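PDB 4KQ9: ribose ABC transporter, substrate binding protein from Conexibacter woesei, which probably binds ribose or a related sugar outside the membrane and delivers it to an ABC transporter for import. Local coordinates for residues I277-E282 and A291-C296. The protein carries 1 engineered substitution. Sequence-based numbering, arbitrary orientation. Where two conformers were deposited one is given.
Sequences IEIDTE and AAWERC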
ATOM      1  N   ILE A 277       0.053  -1.158 -10.081  1.00 11.69           N
ATOM      2  CA  ILE A 277      -0.283  -0.607 -11.373  1.00 12.59           C
ATOM      3  C   ILE A 277      -0.173   0.919 -11.325  1.00 13.98           C
ATOM      4  O   ILE A 277      -0.796   1.532 -10.471  1.00 12.48           O
ATOM      5  CB  ILE A 277      -1.687  -0.980 -11.844  1.00 12.90           C
ATOM      6  CG1 ILE A 277      -1.772  -2.481 -12.073  1.00 13.91           C
ATOM      7  CG2 ILE A 277      -1.948  -0.336 -13.180  1.00 13.96           C
ATOM      8  CD1 ILE A 277      -3.078  -3.022 -12.562  1.00 14.16           C
ATOM      9  N   GLU A 278       0.641   1.483 -12.193  1.00 15.93           N
ATOM     10  CA  GLU A 278       0.789   2.943 -12.393  1.00 20.41           C
ATOM     11  C   GLU A 278      -0.287   3.494 -13.315  1.00 20.40           C
ATOM     12  O   GLU A 278      -0.595   2.894 -14.391  1.00 18.31           O
ATOM     13  CB  GLU A 278       2.094   3.245 -13.139  1.00 27.52           C
ATOM     14  CG  GLU A 278       3.327   2.732 -12.487  1.00 35.89           C
ATOM     15  CD  GLU A 278       4.573   2.856 -13.386  1.00 45.20           C
ATOM     16  OE1 GLU A 278       4.943   3.982 -13.812  1.00 51.59           O
ATOM     17  OE2 GLU A 278       5.203   1.808 -13.662  1.00 52.76           O
ATOM     18  N   ILE A 279      -0.792   4.677 -12.965  1.00 17.54           N
ATOM     19  CA  ILE A 279      -1.879   5.304 -13.660  1.00 19.20           C
ATOM     20  C   ILE A 279      -1.412   6.718 -13.932  1.00 18.29           C
ATOM     21  O   ILE A 279      -1.147   7.420 -12.967  1.00 12.76           O
ATOM     22  CB  ILE A 279      -3.093   5.358 -12.730  1.00 24.25           C
ATOM     23  CG1 ILE A 279      -3.392   3.978 -12.172  1.00 29.91           C
ATOM     24  CG2 ILE A 279      -4.300   5.918 -13.453  1.00 26.58           C
ATOM     25  CD1 ILE A 279      -4.715   3.928 -11.505  1.00 33.95           C
ATOM     26  N   ASP A 280      -1.265   7.128 -15.204  1.00 16.92           N
ATOM     27  CA  ASP A 280      -0.868   8.488 -15.525  1.00 20.08           C
ATOM     28  C   ASP A 280      -1.870   9.137 -16.459  1.00 18.43           C
ATOM     29  O   ASP A 280      -2.818   8.497 -16.928  1.00 17.53           O
ATOM     30  CB  ASP A 280       0.590   8.584 -15.965  1.00 23.33           C
ATOM     31  CG  ASP A 280       0.831   8.019 -17.388  1.00 33.09           C
ATOM     32  OD1 ASP A 280       0.168   8.491 -18.331  1.00 42.22           O
ATOM     33  OD2 ASP A 280       1.689   7.126 -17.542  1.00 36.51           O
ATOM     34  N   THR A 281      -1.731  10.433 -16.632  1.00 20.88           N
ATOM     35  CA  THR A 281      -2.708  11.208 -17.381  1.00 23.05           C
ATOM     36  C   THR A 281      -2.891  10.619 -18.796  1.00 22.82           C
ATOM     37  O   THR A 281      -4.015  10.426 -19.216  1.00 26.69           O
ATOM     38  CB  THR A 281      -2.336  12.719 -17.418  1.00 26.90           C
ATOM     39  OG1 THR A 281      -2.149  13.219 -16.078  1.00 26.53           O
ATOM     40  CG2 THR A 281      -3.491  13.540 -18.094  1.00 27.60           C
ATOM     41  N   GLU A 282      -1.805  10.247 -19.459  1.00 25.39           N
ATOM     42  CA  GLU A 282      -1.877   9.645 -20.795  1.00 29.41           C
ATOM     43  C   GLU A 282      -2.481   8.223 -20.845  1.00 32.30           C
ATOM     44  O   GLU A 282      -3.095   7.878 -21.824  1.00 31.01           O
ATOM     45  CB  GLU A 282      -0.521   9.656 -21.501  1.00 32.75           C
ATOM     46  CG  GLU A 282       0.657   8.976 -20.806  1.00 38.52           C
ATOM     47  N   ALA A 291      -7.927  -5.701 -18.369  1.00 20.91           N
ATOM     48  CA  ALA A 291      -8.118  -6.879 -17.542  1.00 19.10           C
ATOM     49  C   ALA A 291      -7.212  -6.864 -16.342  1.00 16.76           C
ATOM     50  O   ALA A 291      -7.595  -7.334 -15.290  1.00 16.77           O
ATOM     51  CB  ALA A 291      -7.868  -8.119 -18.384  1.00 21.40           C
ATOM     52  N   ALA A 292      -5.998  -6.331 -16.470  1.00 17.68           N
ATOM     53  CA  ALA A 292      -5.093  -6.302 -15.306  1.00 16.32           C
ATOM     54  C   ALA A 292      -5.660  -5.400 -14.242  1.00 15.48           C
ATOM     55  O   ALA A 292      -5.650  -5.762 -13.048  1.00 16.01           O
ATOM     56  CB  ALA A 292      -3.745  -5.834 -15.671  1.00 16.20           C
ATOM     57  N   TRP A 293      -6.209  -4.270 -14.660  1.00 16.25           N
ATOM     58  CA  TRP A 293      -6.916  -3.378 -13.702  1.00 16.90           C
ATOM     59  C   TRP A 293      -8.096  -4.053 -13.076  1.00 18.83           C
ATOM     60  O   TRP A 293      -8.364  -3.877 -11.867  1.00 15.47           O
ATOM     61  CB  TRP A 293      -7.333  -2.058 -14.318  1.00 19.20           C
ATOM     62  CG  TRP A 293      -8.012  -1.141 -13.391  1.00 20.47           C
ATOM     63  CD1 TRP A 293      -9.343  -0.979 -13.212  1.00 24.46           C
ATOM     64  CD2 TRP A 293      -7.376  -0.279 -12.452  1.00 24.22           C
ATOM     65  NE1 TRP A 293      -9.593  -0.038 -12.224  1.00 24.45           N
ATOM     66  CE2 TRP A 293      -8.391   0.389 -11.729  1.00 25.92           C
ATOM     67  CE3 TRP A 293      -6.042  -0.003 -12.161  1.00 24.44           C
ATOM     68  CZ2 TRP A 293      -8.107   1.358 -10.755  1.00 28.41           C
ATOM     69  CZ3 TRP A 293      -5.766   0.921 -11.189  1.00 30.46           C
ATOM     70  CH2 TRP A 293      -6.801   1.597 -10.494  1.00 26.32           C
ATOM     71  N   GLU A 294      -8.849  -4.823 -13.844  1.00 18.57           N
ATOM     72  CA  GLU A 294      -9.978  -5.481 -13.206  1.00 20.15           C
ATOM     73  C   GLU A 294      -9.565  -6.546 -12.151  1.00 18.68           C
ATOM     74  O   GLU A 294     -10.241  -6.701 -11.145  1.00 17.64           O
ATOM     75  CB  GLU A 294     -10.878  -6.183 -14.252  1.00 26.88           C
ATOM     76  CG  GLU A 294     -12.060  -6.826 -13.514  1.00 34.19           C
ATOM     77  CD  GLU A 294     -13.027  -7.590 -14.384  1.00 44.48           C
ATOM     78  OE1 GLU A 294     -12.604  -8.077 -15.450  1.00 52.19           O
ATOM     79  OE2 GLU A 294     -14.201  -7.736 -13.963  1.00 56.16           O
ATOM     80  N   ARG A 295      -8.502  -7.321 -12.415  1.00 18.79           N
ATOM     81  CA  ARG A 295      -7.986  -8.203 -11.381  0.50 18.36           C
ATOM     82  C   ARG A 295      -7.440  -7.416 -10.190  1.00 17.43           C
ATOM     83  O   ARG A 295      -7.538  -7.864  -9.044  1.00 17.23           O
ATOM     84  CB  ARG A 295      -6.919  -9.141 -11.947  0.50 18.06           C
ATOM     85  CG  ARG A 295      -7.461 -10.111 -12.981  0.50 18.43           C
ATOM     86  CD  ARG A 295      -6.410 -11.179 -13.407  0.50 18.12           C
ATOM     87  NE  ARG A 295      -5.301 -10.547 -14.117  0.50 17.27           N
ATOM     88  CZ  ARG A 295      -5.214 -10.447 -15.443  0.50 17.11           C
ATOM     89  NH1 ARG A 295      -6.152 -10.979 -16.202  0.50 17.33           N
ATOM     90  NH2 ARG A 295      -4.200  -9.803 -16.008  0.50 15.47           N
ATOM     91  N   CYS A 296      -6.833  -6.265 -10.452  1.00 16.68           N
ATOM     92  CA  CYS A 296      -6.125  -5.457  -9.411  1.00 16.85           C
ATOM     93  C   CYS A 296      -7.091  -4.836  -8.385  1.00 17.67           C
ATOM     94  O   CYS A 296      -6.904  -4.960  -7.172  1.00 16.81           O
ATOM     95  CB  CYS A 296      -5.280  -4.380 -10.131  1.00 18.07           C
ATOM     96  SG  CYS A 296      -4.620  -3.018  -9.168  1.00 20.36           S
TER
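A292 meets strand 277-280 with its methyl group, whose CB lies 4.2 Å from CD1 of I277. The same CD1 rests against the helix backbone, 3.8 Å from the carbonyl O of A292, because the I277 chain is extended (chi2 -179°) and lays its end on the first turn of helix 291-297. W293 follows, and the six-membered end of its indole reaches the strand. With CG anti to the backbone N (chi1 -179°), this ring is carried to the isoleucines. CG2 of I277 approaches the ring edge near its plane, 4.2 Å from CE3 of W293. I279 crosses the indole at about a right angle, and its CD1 comes obliquely to the CZ3-CH2 bond, 3.2 Å from CZ3 of W293 and 3.3 Å from CH2, a very tight apolar fit. One turn after A292, C296 packs against the same I277 methyl: its CB stands 3.6 Å from CD1 of I277, and its SG also touches it. No hydrogen bond spans the two segments; hydrophobic packing joins them, and I277 gives the strand's largest share. The C296 sulfur forms the disulfide to C246, just beyond strand 241-244. Together they hold the C-terminal helix against the strand pair 241-244/277-280 of a two-domain periplasmic sugar-binding protein fold. These strands pair antiparallel through backbone bonds of I277 with S244 and I279 with T242, S244 also touching W293 and C296. Helix 284-289 adds V287 against I277, I284 against I279 and M288 against W293, while helix 112-126 meets E278 and D280 through L118 and Y122.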